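Local coordinates for protein serpin-12 (Manduca sexta, PDB 6CJ7) that probably inhibits serine proteases and so controls the prophenoloxidase activation system in larval hemolymph, at residues 187-192 and 269-274; 300-305 and 310-315; 361-366 and 370-375. All blocks are in the same frame, centred on the assembly; numbering follows the deposited sequence.

The three contacts follow one another along the serpin chain, each closing before the next opens, and together they illustrate how a single fold uses quite different kinds of joint. Contact 1 links strand 187-192 to strand 265-282, both of which pair with strand 198-215. Contact 2 lies on the opposite side of the chain's centre, about 50 Å away between centres, in the loops on either side of short strand 306-307, ahead of strand 317-326. Contact 3, the buried hairpin of strands 359-365 and 370-377, sits between them, with centres about 21 Å from contact 1 and 33 Å from contact 2. A hydrogen-bonded hairpin near the middle is thus flanked by sparser contacts toward the two ends.

Contact 1: 187-192 and 269-274; sequences QKRNFT and ALELPK
R189 is the first residue of strand 187-192 to touch strand 265-282, and it does so with the flank of its side chain. With CG opposite its carbonyl carbon (chi1 -48°) and the chain extended from there to NE, the arginine passes across E271 at about a right angle. Both CD and NE of R189 lie 3.5 Å from OE1 of E271, while OE2 of E271 sits 4.0 Å above the plane of the R189 guanidinium, over its centre. The carboxylate and guanidinium planes are only 26° apart, and the acid lies over a face of the cation where no N-H points at it. This is therefore a salt bridge of charges alone; the directed bonding of the arginine is made elsewhere, NH2 being hydrogen-bonded to OE1 of Q205 on strand 198-215. E271, for its part, also lies against R354 of strand 351-354.

Two residues on, F191 turns to the same strand. Its CD2 reaches to 4.3 Å from CG of P273, a light apolar touch in which the proline meets the ring obliquely. Further cover comes from P380 against F191 and A355 against P273.

Only 128 Å² is buried in all. Two strands of the serpin fold that share strand 198-215 as backbone partner, and are not paired with each other here, are thus joined through their side chains. The chemistry implies a division of labour: an ion pair stacked face on, which probably tolerates small shifts because it depends on charge rather than on bond direction, beside a buried apolar pair.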
# COMPACT_ATOMS: atom_id res chain seq x y z
N GLN A 187 16.02 -13.68 -18.38
CA GLN A 187 17.32 -14.32 -18.22
C GLN A 187 17.75 -14.31 -16.76
O GLN A 187 17.47 -13.38 -16.01
CB GLN A 187 18.41 -13.62 -19.05
CG GLN A 187 18.26 -13.68 -20.58
CD GLN A 187 18.13 -15.08 -21.15
OE1 GLN A 187 18.57 -16.08 -20.57
NE2 GLN A 187 17.49 -15.15 -22.32
N LYS A 188 18.49 -15.35 -16.37
CA LYS A 188 19.06 -15.42 -15.03
C LYS A 188 20.39 -14.68 -15.02
O LYS A 188 21.31 -15.03 -15.76
CB LYS A 188 19.24 -16.87 -14.59
CG LYS A 188 17.93 -17.46 -14.07
CD LYS A 188 18.06 -18.94 -13.76
CE LYS A 188 17.14 -19.33 -12.61
NZ LYS A 188 15.71 -19.03 -12.88
N ARG A 189 20.47 -13.64 -14.19
CA ARG A 189 21.65 -12.80 -14.04
C ARG A 189 21.83 -12.54 -12.55
O ARG A 189 20.92 -12.74 -11.76
CB ARG A 189 21.50 -11.47 -14.80
CG ARG A 189 21.01 -11.59 -16.22
CD ARG A 189 20.91 -10.23 -16.89
NE ARG A 189 20.37 -10.31 -18.25
CZ ARG A 189 21.12 -10.37 -19.34
NH1 ARG A 189 22.45 -10.35 -19.22
NH2 ARG A 189 20.56 -10.44 -20.54
N ASN A 190 23.01 -12.07 -12.17
CA ASN A 190 23.23 -11.78 -10.76
C ASN A 190 22.61 -10.45 -10.34
O ASN A 190 22.68 -9.45 -11.06
CB ASN A 190 24.71 -11.79 -10.42
CG ASN A 190 25.19 -13.17 -10.00
OD1 ASN A 190 24.44 -13.95 -9.40
ND2 ASN A 190 26.42 -13.50 -10.34
N PHE A 191 21.97 -10.47 -9.18
CA PHE A 191 21.51 -9.29 -8.48
C PHE A 191 22.43 -9.10 -7.28
O PHE A 191 22.73 -10.07 -6.58
CB PHE A 191 20.06 -9.49 -8.03
CG PHE A 191 19.45 -8.31 -7.33
CD1 PHE A 191 19.71 -8.05 -6.00
CD2 PHE A 191 18.58 -7.47 -8.02
CE1 PHE A 191 19.12 -6.96 -5.36
CE2 PHE A 191 18.01 -6.39 -7.39
CZ PHE A 191 18.26 -6.13 -6.06
N THR A 192 22.92 -7.88 -7.07
CA THR A 192 23.86 -7.60 -5.99
C THR A 192 23.12 -6.93 -4.85
O THR A 192 22.60 -5.82 -5.02
CB THR A 192 25.03 -6.72 -6.44
OG1 THR A 192 25.70 -7.34 -7.55
CG2 THR A 192 26.03 -6.53 -5.29
N ALA A 269 16.70 0.52 -22.82
CA ALA A 269 16.99 -0.91 -22.69
C ALA A 269 16.82 -1.28 -21.22
O ALA A 269 17.64 -0.89 -20.38
CB ALA A 269 18.41 -1.22 -23.17
N LEU A 270 15.78 -2.05 -20.93
CA LEU A 270 15.35 -2.32 -19.56
C LEU A 270 15.62 -3.77 -19.17
O LEU A 270 15.31 -4.69 -19.92
CB LEU A 270 13.85 -2.01 -19.44
CG LEU A 270 13.14 -2.39 -18.14
CD1 LEU A 270 13.61 -1.50 -17.00
CD2 LEU A 270 11.63 -2.26 -18.32
N GLU A 271 16.21 -3.97 -17.99
CA GLU A 271 16.31 -5.27 -17.35
C GLU A 271 15.70 -5.13 -15.96
O GLU A 271 16.24 -4.40 -15.13
CB GLU A 271 17.76 -5.75 -17.25
CG GLU A 271 18.39 -5.90 -18.64
CD GLU A 271 19.82 -6.41 -18.61
OE1 GLU A 271 20.30 -6.86 -17.55
OE2 GLU A 271 20.48 -6.36 -19.67
N LEU A 272 14.59 -5.82 -15.74
CA LEU A 272 13.80 -5.67 -14.51
C LEU A 272 13.56 -7.03 -13.86
O LEU A 272 12.93 -7.89 -14.46
CB LEU A 272 12.46 -4.98 -14.82
CG LEU A 272 11.58 -4.67 -13.62
CD1 LEU A 272 12.19 -3.56 -12.79
CD2 LEU A 272 10.16 -4.30 -14.06
N PRO A 273 14.03 -7.27 -12.62
CA PRO A 273 13.77 -8.57 -11.98
C PRO A 273 12.28 -8.78 -11.75
O PRO A 273 11.56 -7.89 -11.30
CB PRO A 273 14.54 -8.47 -10.66
CG PRO A 273 15.23 -7.19 -10.64
CD PRO A 273 14.72 -6.31 -11.72
N LYS A 274 11.83 -10.00 -12.08
CA LYS A 274 10.54 -10.47 -11.60
C LYS A 274 10.55 -10.53 -10.09
O LYS A 274 11.53 -10.97 -9.48
CB LYS A 274 10.23 -11.88 -12.13
CG LYS A 274 9.91 -11.99 -13.58
CD LYS A 274 8.84 -13.06 -13.80
CE LYS A 274 9.43 -14.44 -13.93
NZ LYS A 274 8.39 -15.42 -14.36

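Contact 2: 300-305 and 310-315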
# COMPACT_ATOMS: atom_id res chain seq x y z
N ALA A 300 -9.67 6.87 23.80
CA ALA A 300 -10.07 7.07 22.41
C ALA A 300 -11.50 7.58 22.34
O ALA A 300 -12.39 7.05 23.01
CB ALA A 300 -9.95 5.78 21.61
N GLU A 301 -11.72 8.58 21.50
CA GLU A 301 -13.02 9.22 21.32
C GLU A 301 -13.56 8.79 19.96
O GLU A 301 -13.41 9.49 18.96
CB GLU A 301 -12.91 10.73 21.44
CG GLU A 301 -12.56 11.20 22.82
CD GLU A 301 -13.73 11.03 23.78
OE1 GLU A 301 -14.89 11.10 23.33
OE2 GLU A 301 -13.49 10.82 24.99
N LEU A 302 -14.19 7.61 19.94
CA LEU A 302 -14.75 7.01 18.74
C LEU A 302 -16.21 6.66 18.95
O LEU A 302 -16.71 5.66 18.42
CB LEU A 302 -13.94 5.77 18.32
CG LEU A 302 -12.49 6.07 17.96
CD1 LEU A 302 -11.63 4.80 17.99
CD2 LEU A 302 -12.43 6.78 16.59
N TYR A 303 -16.92 7.48 19.74
CA TYR A 303 -18.29 7.17 20.10
C TYR A 303 -19.23 7.19 18.90
O TYR A 303 -20.28 6.54 18.93
CB TYR A 303 -18.78 8.16 21.17
CG TYR A 303 -20.04 7.72 21.85
CD1 TYR A 303 -20.01 6.73 22.82
CD2 TYR A 303 -21.28 8.29 21.52
CE1 TYR A 303 -21.16 6.31 23.46
CE2 TYR A 303 -22.44 7.87 22.15
CZ TYR A 303 -22.38 6.88 23.11
OH TYR A 303 -23.52 6.46 23.73
N ASN A 304 -18.89 7.91 17.83
CA ASN A 304 -19.73 7.92 16.65
C ASN A 304 -19.39 6.79 15.69
O ASN A 304 -19.92 6.75 14.57
CB ASN A 304 -19.64 9.26 15.92
CG ASN A 304 -20.36 10.36 16.65
OD1 ASN A 304 -19.89 11.50 16.66
ND2 ASN A 304 -21.49 10.05 17.27
N LEU A 305 -18.51 5.88 16.10
CA LEU A 305 -18.31 4.60 15.43
C LEU A 305 -19.14 3.50 16.10
O LEU A 305 -19.77 2.69 15.40
CB LEU A 305 -16.82 4.26 15.45
CG LEU A 305 -16.31 3.03 14.72
CD1 LEU A 305 -14.82 3.17 14.46
CD2 LEU A 305 -16.57 1.76 15.53
N SER A 310 -22.37 4.78 27.63
CA SER A 310 -21.65 6.01 27.34
C SER A 310 -20.19 5.77 27.00
O SER A 310 -19.43 6.74 26.90
CB SER A 310 -21.75 6.96 28.53
OG SER A 310 -21.23 6.32 29.68
N LEU A 311 -19.78 4.52 26.81
CA LEU A 311 -18.39 4.19 26.51
C LEU A 311 -18.16 4.11 25.01
O LEU A 311 -18.98 3.57 24.26
CB LEU A 311 -17.99 2.86 27.14
CG LEU A 311 -18.00 2.76 28.66
CD1 LEU A 311 -17.54 1.38 29.09
CD2 LEU A 311 -17.12 3.83 29.28
N SER A 312 -17.00 4.62 24.58
CA SER A 312 -16.46 4.50 23.24
C SER A 312 -15.59 3.26 23.12
O SER A 312 -14.87 2.91 24.06
CB SER A 312 -15.64 5.73 22.89
OG SER A 312 -14.98 5.54 21.65
N PRO A 313 -15.61 2.56 21.99
CA PRO A 313 -14.58 1.55 21.74
C PRO A 313 -13.25 2.23 21.46
O PRO A 313 -13.16 3.43 21.26
CB PRO A 313 -15.10 0.82 20.50
CG PRO A 313 -15.85 1.90 19.75
CD PRO A 313 -16.48 2.79 20.82
N GLN A 314 -12.19 1.42 21.48
CA GLN A 314 -10.90 1.87 20.95
C GLN A 314 -10.38 0.81 20.00
O GLN A 314 -10.91 -0.31 19.92
CB GLN A 314 -9.88 2.14 22.06
CG GLN A 314 -9.39 0.92 22.80
CD GLN A 314 -10.27 0.55 23.98
OE1 GLN A 314 -11.04 1.38 24.50
NE2 GLN A 314 -10.18 -0.70 24.40
N VAL A 315 -9.33 1.17 19.25
CA VAL A 315 -8.72 0.23 18.31
C VAL A 315 -7.89 -0.78 19.09
O VAL A 315 -6.97 -0.40 19.82
CB VAL A 315 -7.85 0.97 17.28
CG1 VAL A 315 -7.17 -0.06 16.35
CG2 VAL A 315 -8.70 1.96 16.47
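The connection between helix 284-289 and strand 317-326 of the serpin fold folds back on itself here, bringing 310-315 against 300-305 on either side of the short strand 306-307. Its central grip is the hydroxyl of S312. OG of S312 accepts the backbone N-H of L302 at 2.8 Å, with an angle of 145° at the hydrogen. The same OG donates to P313 O, also at 2.8 Å, arriving in the carbonyl plane on a lone pair. Placing OG opposite the backbone nitrogen of S312 (chi1 173°) turns the hydroxyl to the other segment, and its two bonds fix its rotation.

Apolar contacts extend from this point. CB of A300 meets CB of Q314 at 3.7 Å, and CD2 of L305 comes within 4.3 Å of CG of P313; M165 and L101 cover both L305 and P313. At the outer end the Y303 ring lies alongside the chain with its edge toward L311, CE1 of Y303 standing 3.6 Å from L311 O, while its hydroxyl is hydrogen-bonded to G309 O.

Residues 302-305 form a type I beta turn, closed by L305 N bonding to L302 O at 2.9 Å. A beta turn tied by a serine hydroxyl to the returning chain helps to hold this irregular loop ahead of strand 317-326 of the serpin fold.

Contact 3: 361-366 and 370-375; sequences AILWDN and IPLFMA
W364 and P371 lie side by side on one face of the hairpin and point the same way, with CZ3 of the indole 3.7 Å from CD of the proline. The tryptophan's CG stands opposite its backbone nitrogen (chi1 -168°), which lays the indole back along the partner strand, and one ring face receives I370 O, 3.6 Å above the plane and offset toward the rim. That carbonyl is also hydrogen-bonded by the backbone N of D365. P371 carries the row onward, its CB meeting CG2 of I362 at 3.9 Å, and helix 254-260 covers this face, V257 touching both W364 and I362. Were an alanine to stand here in place of W364, the proline ring and V257 would probably lose their flat partner, opening a gap beside helix 254-260.

On the reverse face L363 meets F373 through the stems of the side chains, CB to CB at 3.6 Å. L372 runs at a slant to two neighbours: its CB touches CD2 of L363 at 4.1 Å, and its CD1 packs on CB of D365 at 3.8 Å. OD1 of D365 forms a salt bridge with R87 and takes the backbone N-H groups of R367 and S368 in the turn; OD2 is also hydrogen-bonded elsewhere in the fold.

The register shifts by one between L363 and W364. L363 O accepts a bond from L372 N at 2.8 Å and a weak one from F373 N, so two residues of one strand face a single residue of the other. Beyond it the pairing is regular, with A361 and A375 exchanging two bonds. L372 and F373 opposite L363 make a classic beta bulge in the buried C-terminal hairpin of the serpin fold.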
# COMPACT_ATOMS: atom_id res chain seq x y z
N ALA A 361 10.07 0.60 -6.12
CA ALA A 361 8.99 0.46 -7.07
C ALA A 361 7.72 1.06 -6.48
O ALA A 361 7.39 0.80 -5.32
CB ALA A 361 8.76 -1.02 -7.44
N ILE A 362 7.01 1.84 -7.28
CA ILE A 362 5.80 2.52 -6.84
C ILE A 362 4.70 2.17 -7.82
O ILE A 362 4.87 2.37 -9.03
CB ILE A 362 5.99 4.04 -6.75
CG1 ILE A 362 7.07 4.37 -5.72
CG2 ILE A 362 4.67 4.73 -6.38
CD1 ILE A 362 7.42 5.83 -5.63
N LEU A 363 3.60 1.60 -7.32
CA LEU A 363 2.43 1.38 -8.16
C LEU A 363 1.57 2.63 -8.09
O LEU A 363 1.13 3.02 -7.00
CB LEU A 363 1.66 0.14 -7.71
CG LEU A 363 0.43 -0.11 -8.60
CD1 LEU A 363 0.87 -0.64 -9.97
CD2 LEU A 363 -0.55 -1.06 -7.90
N TRP A 364 1.35 3.26 -9.24
CA TRP A 364 0.72 4.56 -9.33
C TRP A 364 -0.65 4.42 -9.98
O TRP A 364 -0.77 3.75 -11.02
CB TRP A 364 1.61 5.51 -10.13
CG TRP A 364 1.23 6.96 -10.08
CD1 TRP A 364 0.55 7.69 -11.03
CD2 TRP A 364 1.56 7.88 -9.03
NE1 TRP A 364 0.42 8.99 -10.62
CE2 TRP A 364 1.03 9.14 -9.40
CE3 TRP A 364 2.24 7.76 -7.81
CZ2 TRP A 364 1.17 10.27 -8.58
CZ3 TRP A 364 2.37 8.88 -7.01
CH2 TRP A 364 1.84 10.11 -7.40
N ASP A 365 -1.67 5.01 -9.37
CA ASP A 365 -2.98 5.15 -9.99
C ASP A 365 -2.94 6.38 -10.89
O ASP A 365 -2.81 7.51 -10.40
CB ASP A 365 -4.07 5.24 -8.91
CG ASP A 365 -5.48 5.17 -9.49
OD1 ASP A 365 -5.79 5.91 -10.46
OD2 ASP A 365 -6.29 4.36 -8.99
N ASN A 366 -2.98 6.16 -12.21
CA ASN A 366 -2.79 7.25 -13.17
C ASN A 366 -3.98 8.19 -13.25
O ASN A 366 -3.85 9.29 -13.81
CB ASN A 366 -2.52 6.68 -14.56
CG ASN A 366 -1.19 5.98 -14.64
OD1 ASN A 366 -0.27 6.31 -13.89
ND2 ASN A 366 -1.07 5.03 -15.56
N ILE A 370 -2.19 8.91 -7.15
CA ILE A 370 -1.79 8.50 -5.80
C ILE A 370 -0.96 7.23 -5.89
O ILE A 370 -1.10 6.42 -6.81
CB ILE A 370 -3.00 8.27 -4.88
CG1 ILE A 370 -3.96 7.24 -5.48
CG2 ILE A 370 -3.73 9.57 -4.57
CD1 ILE A 370 -4.91 6.66 -4.44
N PRO A 371 -0.06 7.04 -4.92
CA PRO A 371 0.70 5.78 -4.82
C PRO A 371 -0.10 4.71 -4.10
O PRO A 371 -0.35 4.79 -2.89
CB PRO A 371 1.95 6.20 -4.03
CG PRO A 371 1.44 7.31 -3.14
CD PRO A 371 0.42 8.06 -3.98
N LEU A 372 -0.52 3.70 -4.85
CA LEU A 372 -1.26 2.58 -4.29
C LEU A 372 -0.36 1.58 -3.58
O LEU A 372 -0.83 0.86 -2.70
CB LEU A 372 -2.03 1.83 -5.38
CG LEU A 372 -3.11 2.65 -6.08
CD1 LEU A 372 -3.75 1.83 -7.19
CD2 LEU A 372 -4.16 3.08 -5.07
N PHE A 373 0.91 1.50 -3.98
CA PHE A 373 1.85 0.54 -3.41
C PHE A 373 3.22 1.19 -3.44
O PHE A 373 3.58 1.84 -4.43
CB PHE A 373 1.84 -0.77 -4.23
CG PHE A 373 2.09 -2.01 -3.46
CD1 PHE A 373 3.39 -2.42 -3.20
CD2 PHE A 373 1.05 -2.85 -3.11
CE1 PHE A 373 3.64 -3.61 -2.52
CE2 PHE A 373 1.28 -4.02 -2.44
CZ PHE A 373 2.58 -4.41 -2.14
N MET A 374 3.99 1.02 -2.36
CA MET A 374 5.40 1.40 -2.33
C MET A 374 6.21 0.18 -1.92
O MET A 374 5.83 -0.53 -0.98
CB MET A 374 5.66 2.57 -1.38
CG MET A 374 5.00 3.86 -1.83
SD MET A 374 5.37 5.22 -0.72
CE MET A 374 7.10 5.53 -1.12
N ALA A 375 7.30 -0.08 -2.63
CA ALA A 375 8.12 -1.22 -2.26
C ALA A 375 9.58 -0.83 -2.34
O ALA A 375 10.03 -0.27 -3.35
CB ALA A 375 7.86 -2.44 -3.15